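PDB 1MI8: DnaB intein from Synechocystis sp., which probably excises itself from the precursor of a replicative DNA helicase by protein splicing, joining the flanking polypeptides. Local coordinates for residues H75-I80 and D87-K92; G6-S11 and R67-T72; D81-L86 and D151-A156. The protein carries 4 engineered substitutions. One frame throughout, in Å; residues are numbered along the deposited sequence.

Interaction 1 (H75-I80 and D87-K92); sequences HRFLTI and DELSLK
The forked end of Leu89 reaches both Phe77 and Thr79, two alternate residues of strand 76-79 whose CB atoms point toward the loop that follows strand 82-85. These strands form a β-hairpin within the Hint (hedgehog/intein) fold, and segment 87-92 runs back past one side of it on the way to strand 94-98. The apolar part is a leucine packed against a phenylalanine. Leu89 CD1 comes to 4.2 Å from Phe77 CD1, meeting the ring obliquely, and the two side chains cross at about a right angle. With CG beside the backbone N (chi1 -58°) and the chain extended beyond it, Leu89 sends one methyl to each neighbour. A leucine suits the place because its branch lies at the tip, so two methyls can meet two different neighbours. Phe77 also touches Ile152, Val154 and Leu86, and Leu89 touches Ile125, which makes the pair a piece of the interior.

The polar part is small, and no hydrogen bond joins the two segments. The hydroxyl of buried Thr79 is satisfied by the carboxylate of Glu93, the residue after segment 87-92; threonine suits the place, its β-branch fitting a strand while its hydroxyl bonds Glu93. At the outer edge Arg76 NH2 and Glu88 OE1 stand 5.6 Å apart, too far for a salt bridge, while that same carboxylate oxygen is held by the backbone N of Arg85. Toward the dimer partner, Ser90 packs on Leu89 of the second subunit. Thr79 and Leu89 run antiparallel alongside each other, OG1 of Thr79 lying 3.8 Å from the Leu89 methyl CD2.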
loop_
_atom_site.group_PDB
_atom_site.type_symbol
_atom_site.label_atom_id
_atom_site.label_comp_id
_atom_site.label_asym_id
_atom_site.label_seq_id
_atom_site.Cartn_x
_atom_site.Cartn_y
_atom_site.Cartn_z
ATOM N N HIS A 75 1.916 7.587 -11.289
ATOM C CA HIS A 75 3.329 7.945 -11.389
ATOM C C HIS A 75 4.181 6.697 -11.123
ATOM O O HIS A 75 3.930 5.957 -10.169
ATOM C CB HIS A 75 3.719 9.032 -10.385
ATOM C CG HIS A 75 4.940 9.800 -10.793
ATOM N ND1 HIS A 75 4.883 10.893 -11.626
ATOM C CD2 HIS A 75 6.257 9.582 -10.555
ATOM C CE1 HIS A 75 6.106 11.321 -11.889
ATOM N NE2 HIS A 75 6.961 10.543 -11.250
ATOM N N ARG A 76 5.205 6.486 -11.939
ATOM C CA ARG A 76 6.097 5.326 -11.795
ATOM C C ARG A 76 7.405 5.483 -10.980
ATOM O O ARG A 76 8.079 6.531 -11.008
ATOM C CB ARG A 76 6.445 4.832 -13.172
ATOM C CG ARG A 76 5.222 4.422 -13.948
ATOM C CD ARG A 76 5.601 4.129 -15.400
ATOM N NE ARG A 76 4.672 3.173 -15.966
ATOM C CZ ARG A 76 3.413 3.442 -16.311
ATOM N NH1 ARG A 76 2.910 4.665 -16.156
ATOM N NH2 ARG A 76 2.664 2.475 -16.819
ATOM N N PHE A 77 7.716 4.421 -10.237
ATOM C CA PHE A 77 8.899 4.309 -9.392
ATOM C C PHE A 77 9.700 3.084 -9.829
ATOM O O PHE A 77 9.145 2.133 -10.422
ATOM C CB PHE A 77 8.499 4.153 -7.921
ATOM C CG PHE A 77 7.762 5.327 -7.393
ATOM C CD1 PHE A 77 6.411 5.524 -7.720
ATOM C CD2 PHE A 77 8.444 6.302 -6.643
ATOM C CE1 PHE A 77 5.740 6.693 -7.308
ATOM C CE2 PHE A 77 7.789 7.472 -6.229
ATOM C CZ PHE A 77 6.440 7.670 -6.563
ATOM N N LEU A 78 10.993 3.096 -9.528
ATOM C CA LEU A 78 11.814 2.039 -10.028
ATOM C C LEU A 78 11.941 0.922 -9.055
ATOM O O LEU A 78 12.488 1.076 -7.954
ATOM C CB LEU A 78 13.168 2.566 -10.475
ATOM C CG LEU A 78 14.105 1.499 -11.055
ATOM C CD1 LEU A 78 13.532 0.840 -12.378
ATOM C CD2 LEU A 78 15.420 2.168 -11.322
ATOM N N THR A 79 11.393 -0.213 -9.510
ATOM C CA THR A 79 11.346 -1.462 -8.750
ATOM C C THR A 79 12.488 -2.412 -9.177
ATOM O O THR A 79 13.097 -2.209 -10.231
ATOM C CB THR A 79 9.936 -2.097 -9.019
ATOM O OG1 THR A 79 9.001 -1.615 -8.036
ATOM C CG2 THR A 79 9.964 -3.484 -9.095
ATOM N N ILE A 80 12.791 -3.419 -8.345
ATOM C CA ILE A 80 13.803 -4.396 -8.684
ATOM C C ILE A 80 13.376 -5.013 -10.007
ATOM O O ILE A 80 14.220 -5.356 -10.813
ATOM C CB ILE A 80 13.938 -5.516 -7.617
ATOM C CG1 ILE A 80 14.571 -4.935 -6.323
ATOM C CG2 ILE A 80 14.888 -6.576 -8.123
ATOM C CD1 ILE A 80 14.409 -5.807 -5.048
ATOM N N ASP A 87 0.125 2.790 -7.942
ATOM C CA ASP A 87 -1.058 1.937 -7.671
ATOM C C ASP A 87 -0.924 0.454 -7.896
ATOM O O ASP A 87 -1.881 -0.300 -7.659
ATOM C CB ASP A 87 -2.327 2.429 -8.391
ATOM C CG ASP A 87 -2.289 2.268 -9.921
ATOM O OD1 ASP A 87 -3.242 2.815 -10.535
ATOM O OD2 ASP A 87 -1.377 1.623 -10.518
ATOM N N GLU A 88 0.255 0.078 -8.356
ATOM C CA GLU A 88 0.629 -1.287 -8.578
ATOM C C GLU A 88 1.652 -1.777 -7.514
ATOM O O GLU A 88 1.967 -2.970 -7.460
ATOM C CB GLU A 88 1.271 -1.394 -9.962
ATOM C CG GLU A 88 0.269 -1.263 -11.093
ATOM C CD GLU A 88 0.975 -1.227 -12.440
ATOM O OE1 GLU A 88 2.229 -0.983 -12.466
ATOM O OE2 GLU A 88 0.281 -1.426 -13.463
ATOM N N LEU A 89 2.206 -0.859 -6.714
ATOM C CA LEU A 89 3.192 -1.232 -5.707
ATOM C C LEU A 89 2.534 -1.911 -4.535
ATOM O O LEU A 89 1.366 -1.612 -4.208
ATOM C CB LEU A 89 3.921 0.002 -5.169
ATOM C CG LEU A 89 4.663 0.851 -6.205
ATOM C CD1 LEU A 89 5.203 2.169 -5.559
ATOM C CD2 LEU A 89 5.787 0.000 -6.778
ATOM N N SER A 90 3.286 -2.799 -3.901
ATOM C CA SER A 90 2.835 -3.500 -2.697
ATOM C C SER A 90 3.968 -3.410 -1.697
ATOM O O SER A 90 5.093 -3.024 -2.028
ATOM C CB SER A 90 2.494 -4.982 -2.998
ATOM O OG SER A 90 3.476 -5.540 -3.862
ATOM N N LEU A 91 3.675 -3.774 -0.458
ATOM C CA LEU A 91 4.671 -3.697 0.597
ATOM C C LEU A 91 5.820 -4.676 0.422
ATOM O O LEU A 91 6.831 -4.576 1.126
ATOM C CB LEU A 91 4.002 -3.872 1.975
ATOM C CG LEU A 91 3.017 -2.760 2.410
ATOM C CD1 LEU A 91 3.274 -2.458 3.851
ATOM C CD2 LEU A 91 3.190 -1.435 1.618
ATOM N N LYS A 92 5.685 -5.616 -0.505
ATOM C CA LYS A 92 6.783 -6.556 -0.765
ATOM C C LYS A 92 7.752 -5.943 -1.778
ATOM O O LYS A 92 8.754 -6.565 -2.127
ATOM C CB LYS A 92 6.264 -7.875 -1.385
ATOM C CG LYS A 92 5.820 -7.699 -2.867
ATOM C CD LYS A 92 5.113 -8.945 -3.420
ATOM C CE LYS A 92 4.472 -8.717 -4.820
ATOM N NZ LYS A 92 5.412 -8.190 -5.863
#

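Interaction 2 (G6-S11 and R67-T72)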
loop_
_atom_site.group_PDB
_atom_site.type_symbol
_atom_site.label_atom_id
_atom_site.label_comp_id
_atom_site.label_asym_id
_atom_site.label_seq_id
_atom_site.Cartn_x
_atom_site.Cartn_y
_atom_site.Cartn_z
ATOM N N GLY A 6 3.505 19.454 -5.899
ATOM C CA GLY A 6 4.383 20.581 -6.071
ATOM C C GLY A 6 5.350 20.762 -4.923
ATOM O O GLY A 6 6.354 21.429 -5.083
ATOM N N ASP A 7 5.041 20.152 -3.773
ATOM C CA ASP A 7 5.879 20.227 -2.575
ATOM C C ASP A 7 7.168 19.433 -2.766
ATOM O O ASP A 7 8.144 19.650 -2.056
ATOM C CB ASP A 7 5.161 19.605 -1.366
ATOM C CG ASP A 7 3.720 20.166 -1.143
ATOM O OD1 ASP A 7 3.104 19.818 -0.114
ATOM O OD2 ASP A 7 3.197 20.929 -1.984
ATOM N N SER A 8 7.141 18.467 -3.670
ATOM C CA SER A 8 8.313 17.597 -3.871
ATOM C C SER A 8 9.605 18.391 -4.159
ATOM O O SER A 8 9.664 19.283 -4.990
ATOM C CB SER A 8 8.052 16.583 -5.008
ATOM O OG SER A 8 6.800 15.888 -4.868
ATOM N N LEU A 9 10.642 18.053 -3.438
ATOM C CA LEU A 9 11.919 18.716 -3.566
ATOM C C LEU A 9 12.839 18.050 -4.595
ATOM O O LEU A 9 13.268 16.881 -4.436
ATOM C CB LEU A 9 12.584 18.732 -2.202
ATOM C CG LEU A 9 12.460 19.944 -1.260
ATOM C CD1 LEU A 9 11.264 20.748 -1.607
ATOM C CD2 LEU A 9 12.515 19.510 0.203
ATOM N N ILE A 10 13.158 18.826 -5.634
ATOM C CA ILE A 10 14.012 18.371 -6.709
ATOM C C ILE A 10 15.483 18.594 -6.436
ATOM O O ILE A 10 15.907 19.722 -6.146
ATOM C CB ILE A 10 13.635 19.062 -8.034
ATOM C CG1 ILE A 10 12.144 18.854 -8.322
ATOM C CG2 ILE A 10 14.513 18.500 -9.148
ATOM C CD1 ILE A 10 11.670 17.352 -8.193
ATOM N N SER A 11 16.265 17.521 -6.548
ATOM C CA SER A 11 17.697 17.591 -6.313
ATOM C C SER A 11 18.383 18.187 -7.503
ATOM O O SER A 11 18.260 17.650 -8.598
ATOM C CB SER A 11 18.285 16.203 -6.051
ATOM O OG SER A 11 18.165 15.824 -4.693
ATOM N N ARG A 67 12.048 7.889 3.582
ATOM C CA ARG A 67 11.869 8.789 2.454
ATOM C C ARG A 67 10.417 8.708 2.055
ATOM O O ARG A 67 9.806 7.637 2.105
ATOM C CB ARG A 67 12.850 8.423 1.340
ATOM C CG ARG A 67 14.212 8.876 1.788
ATOM C CD ARG A 67 15.362 8.816 0.769
ATOM N NE ARG A 67 16.551 8.564 1.580
ATOM C CZ ARG A 67 17.790 8.444 1.149
ATOM N NH1 ARG A 67 18.068 8.576 -0.155
ATOM N NH2 ARG A 67 18.731 8.132 2.065
ATOM N N THR A 68 9.854 9.854 1.684
ATOM C CA THR A 68 8.440 9.942 1.368
ATOM C C THR A 68 8.163 10.949 0.274
ATOM O O THR A 68 8.845 11.983 0.166
ATOM C CB THR A 68 7.648 10.448 2.592
ATOM O OG1 THR A 68 8.037 9.687 3.762
ATOM C CG2 THR A 68 6.184 10.261 2.370
ATOM N N ILE A 69 7.093 10.690 -0.464
ATOM C CA ILE A 69 6.709 11.568 -1.534
ATOM C C ILE A 69 5.223 11.405 -1.811
ATOM O O ILE A 69 4.624 10.373 -1.537
ATOM C CB ILE A 69 7.566 11.289 -2.833
ATOM C CG1 ILE A 69 7.414 12.465 -3.787
ATOM C CG2 ILE A 69 7.094 9.960 -3.585
ATOM C CD1 ILE A 69 8.328 12.327 -5.059
ATOM N N LYS A 70 4.608 12.465 -2.302
ATOM C CA LYS A 70 3.210 12.439 -2.621
ATOM C C LYS A 70 3.146 12.399 -4.138
ATOM O O LYS A 70 3.787 13.229 -4.798
ATOM C CB LYS A 70 2.543 13.685 -2.103
ATOM C CG LYS A 70 2.216 13.635 -0.620
ATOM C CD LYS A 70 1.460 14.935 -0.223
ATOM C CE LYS A 70 2.371 16.202 -0.306
ATOM N NZ LYS A 70 1.467 17.433 -0.147
ATOM N N ALA A 71 2.347 11.483 -4.684
ATOM C CA ALA A 71 2.310 11.323 -6.146
ATOM C C ALA A 71 0.985 10.725 -6.694
ATOM O O ALA A 71 0.237 10.081 -5.951
ATOM C CB ALA A 71 3.525 10.420 -6.573
ATOM N N THR A 72 0.717 10.893 -7.992
ATOM C CA THR A 72 -0.521 10.323 -8.589
ATOM C C THR A 72 -0.446 8.807 -8.672
ATOM O O THR A 72 0.649 8.210 -8.649
ATOM C CB THR A 72 -0.795 10.868 -10.036
ATOM O OG1 THR A 72 0.381 10.720 -10.853
ATOM C CG2 THR A 72 -1.164 12.354 -9.974
HETATM O O HOH W 1 5.719 15.084 -2.362
#
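The carboxylate of Asp7 is the flat group here, and the ammonium of Lys70 sits over one of its faces rather than at its edge. Lys70 NZ lies 2.9 Å from Asp7 OD1, about 60° out of the carboxylate plane, in a hydrogen-bonded salt bridge. The grip is one-sided: OD2 of Asp7 is 4.3 Å from Lys70 NZ, and CE of Lys70 follows the nitrogen to 3.7 Å from Asp7 OD1. The lysine chain is bent at chi3 (-68°), which turns its end up to the aspartate. A lysine suits the place because its long aliphatic chain can carry a charge from strand 68-71 out to the exposed Asp7.

Beneath this ion pair the contact becomes more buried. Ser8 OG rests 3.6 Å from Ile69 CG1 and slightly farther from CD1, the isoleucine chain being extended with CG1 anti to N (chi1 -164°). The hydroxyl is held on two counts: it bonds to the carbonyl O of Ser5 and accepts a hydrogen from a water 2.8 Å from Ser8 OG. That water in turn accepts the backbone N-H of Lys70, 2.8 Å from Lys70 N. Serine is small enough to leave room for the water and polar enough to hold it.

In the Hint fold the contact joins the approach to hairpin 9-12/17-20, near the N-terminus, to the strand 68-71 of the main antiparallel sheet. Lys70 NZ has a second salt-bridge partner in Glu134, so two carboxylates share one ammonium; their combined negative charge would probably keep the lysine protonated, and Asp7 contributes only part of its hold.

Interaction 3 (D81-L86 and D151-A156). Engineered in segment 151-156: Ala156 (natural residue Asn).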
loop_
_atom_site.group_PDB
_atom_site.type_symbol
_atom_site.label_atom_id
_atom_site.label_comp_id
_atom_site.label_asym_id
_atom_site.label_seq_id
_atom_site.Cartn_x
_atom_site.Cartn_y
_atom_site.Cartn_z
ATOM N N ASP A 81 12.084 -5.186 -10.272
ATOM C CA ASP A 81 11.878 -5.701 -11.612
ATOM C C ASP A 81 11.248 -4.709 -12.585
ATOM O O ASP A 81 10.397 -5.032 -13.393
ATOM C CB ASP A 81 11.255 -7.144 -11.628
ATOM C CG ASP A 81 9.842 -7.228 -11.111
ATOM O OD1 ASP A 81 8.964 -6.682 -11.796
ATOM O OD2 ASP A 81 9.612 -7.876 -10.041
ATOM N N GLY A 82 11.736 -3.473 -12.523
ATOM C CA GLY A 82 11.268 -2.456 -13.441
ATOM C C GLY A 82 10.377 -1.344 -12.940
ATOM O O GLY A 82 10.030 -1.285 -11.786
ATOM N N TRP A 83 10.009 -0.449 -13.833
ATOM C CA TRP A 83 9.151 0.651 -13.445
ATOM C C TRP A 83 7.730 0.164 -13.147
ATOM O O TRP A 83 7.193 -0.676 -13.865
ATOM C CB TRP A 83 9.160 1.706 -14.531
ATOM C CG TRP A 83 10.493 2.406 -14.689
ATOM C CD1 TRP A 83 11.428 2.214 -15.698
ATOM C CD2 TRP A 83 10.983 3.507 -13.908
ATOM N NE1 TRP A 83 12.441 3.141 -15.597
ATOM C CE2 TRP A 83 12.197 3.949 -14.514
ATOM C CE3 TRP A 83 10.515 4.166 -12.767
ATOM C CZ2 TRP A 83 12.932 5.024 -14.022
ATOM C CZ3 TRP A 83 11.259 5.254 -12.265
ATOM C CH2 TRP A 83 12.456 5.670 -12.896
ATOM N N LYS A 84 7.156 0.630 -12.026
ATOM C CA LYS A 84 5.772 0.251 -11.637
ATOM C C LYS A 84 5.017 1.510 -11.160
ATOM O O LYS A 84 5.600 2.418 -10.536
ATOM C CB LYS A 84 5.778 -0.783 -10.483
ATOM C CG LYS A 84 6.287 -2.214 -10.819
ATOM C CD LYS A 84 5.936 -3.157 -9.646
ATOM C CE LYS A 84 6.127 -4.627 -10.010
ATOM N NZ LYS A 84 7.445 -4.740 -10.613
ATOM N N ARG A 85 3.725 1.562 -11.464
ATOM C CA ARG A 85 2.857 2.667 -11.085
ATOM C C ARG A 85 2.691 2.589 -9.577
ATOM O O ARG A 85 2.683 1.481 -8.982
ATOM C CB ARG A 85 1.442 2.494 -11.722
ATOM C CG ARG A 85 1.328 2.688 -13.259
ATOM C CD ARG A 85 0.000 2.063 -13.815
ATOM N NE ARG A 85 -1.168 2.580 -13.122
ATOM C CZ ARG A 85 -2.022 3.452 -13.646
ATOM N NH1 ARG A 85 -1.833 3.886 -14.893
ATOM N NH2 ARG A 85 -3.029 3.933 -12.899
ATOM N N LEU A 86 2.544 3.754 -8.948
ATOM C CA LEU A 86 2.335 3.807 -7.507
ATOM C C LEU A 86 1.180 2.803 -7.122
ATOM O O LEU A 86 1.273 2.051 -6.116
ATOM C CB LEU A 86 1.951 5.268 -7.086
ATOM C CG LEU A 86 1.907 5.550 -5.574
ATOM C CD1 LEU A 86 2.101 7.022 -5.284
ATOM C CD2 LEU A 86 0.605 5.063 -5.037
ATOM N N ASP A 151 14.472 12.694 -2.676
ATOM C CA ASP A 151 15.484 11.636 -2.506
ATOM C C ASP A 151 15.019 10.253 -2.918
ATOM O O ASP A 151 15.523 9.251 -2.407
ATOM C CB ASP A 151 15.921 11.589 -1.049
ATOM C CG ASP A 151 16.713 12.809 -0.641
ATOM O OD1 ASP A 151 17.634 13.205 -1.403
ATOM O OD2 ASP A 151 16.422 13.374 0.453
ATOM N N ILE A 152 14.140 10.207 -3.901
ATOM C CA ILE A 152 13.615 8.953 -4.416
ATOM C C ILE A 152 13.700 9.082 -5.913
ATOM O O ILE A 152 13.513 10.181 -6.472
ATOM C CB ILE A 152 12.125 8.793 -4.040
ATOM C CG1 ILE A 152 11.983 8.770 -2.504
ATOM C CG2 ILE A 152 11.519 7.532 -4.638
ATOM C CD1 ILE A 152 10.508 8.764 -2.087
ATOM N N ILE A 153 13.987 7.974 -6.567
ATOM C CA ILE A 153 14.051 7.971 -8.047
ATOM C C ILE A 153 12.629 7.931 -8.606
ATOM O O ILE A 153 11.851 7.034 -8.263
ATOM C CB ILE A 153 14.746 6.729 -8.590
ATOM C CG1 ILE A 153 16.228 6.704 -8.140
ATOM C CG2 ILE A 153 14.706 6.763 -10.118
ATOM C CD1 ILE A 153 17.019 7.778 -8.797
ATOM N N VAL A 154 12.276 8.886 -9.462
ATOM C CA VAL A 154 10.933 8.846 -10.047
ATOM C C VAL A 154 10.989 9.073 -11.584
ATOM O O VAL A 154 11.873 9.760 -12.086
ATOM C CB VAL A 154 10.009 9.909 -9.393
ATOM C CG1 VAL A 154 10.022 9.716 -7.854
ATOM C CG2 VAL A 154 10.458 11.348 -9.786
ATOM N N HIS A 155 10.017 8.509 -12.293
ATOM C CA HIS A 155 9.956 8.596 -13.740
ATOM C C HIS A 155 9.514 9.974 -14.197
ATOM O O HIS A 155 8.703 10.639 -13.550
ATOM C CB HIS A 155 8.968 7.556 -14.279
ATOM C CG HIS A 155 9.188 7.219 -15.719
ATOM N ND1 HIS A 155 8.878 8.089 -16.739
ATOM C CD2 HIS A 155 9.767 6.140 -16.305
ATOM C CE1 HIS A 155 9.266 7.567 -17.892
ATOM N NE2 HIS A 155 9.805 6.387 -17.658
ATOM N N ALA A 156 10.032 10.392 -15.330
ATOM C CA ALA A 156 9.678 11.687 -15.860
ATOM C C ALA A 156 8.596 11.589 -16.933
ATOM O O ALA A 156 8.091 10.507 -17.266
ATOM C CB ALA A 156 10.912 12.359 -16.417
#
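Two first torsions bring Trp83 and His155 together: Trp83 carries CG beside the backbone N (chi1 -67°), swinging the indole toward strand 152-155, whereas His155 turns CG away from its own N (chi1 -159°) and stands the imidazole edge-on over that indole. The pair is edge-to-face, with the planes at 75° and the centroids of the histidine ring and the tryptophan six-membered ring 4.9 Å apart. CD2 of His155 lies over the indole, 3.7 Å from Trp83 CE2, and His155 CB makes a CH-pi contact 4.1 Å from the centroid of the six-membered ring. Backbone joins in, since His155 N is 3.5 Å from Trp83 CZ3.

The contact brings together two β-hairpins of the Hint fold, 76-79/82-85 and 146-149/152-155, whose strands 82-85 and 152-155 run almost perpendicular, so a broad flat side chain is well placed to reach from one strand to the other, whose axes come no closer than 8.8 Å. At the far rim of the indole, Trp83 CH2 packs 3.7 Å from Ile153 CG2. On the five-membered ring, NE1 makes a hydrogen bond to Glu37. A leucine in place of Trp83 would probably leave the His155 edge without a face to rest on and Glu37 without its indole N-H.

Strand 152-155 leads to the intein's C-terminal junction. Ala156 is an engineered replacement for the natural asparagine, the residue type whose side chain cyclises in splicing; beside it, His155 ND1 donates to the backbone O of Ala156 at 2.6 Å, in the carbonyl plane and on a lone pair, with that oxygen almost in the imidazole plane.

Interactions 1 and 3 share the hairpin 76-79/82-85, one using each strand. Interaction 1 is wholly buried and nearly all apolar; interaction 3, partly buried, is mainly aromatic and lies by the C-terminal junction. Interaction 2 joins different elements and is the polar one, an ion pair at its exposed side with a bridging water farther in. All three nonetheless meet: Phe77 of interaction 1 packs on Ile69 and Ala71 of interaction 2, and Ile69 also touches Ile152 of interaction 3. Phe77 N and Lys84 O, 2.9 Å apart, probably bond across the hairpin. Chemistry thus follows exposure: the exposed Asp7 carries charge, the buried Phe77 and Leu89 hydrocarbon.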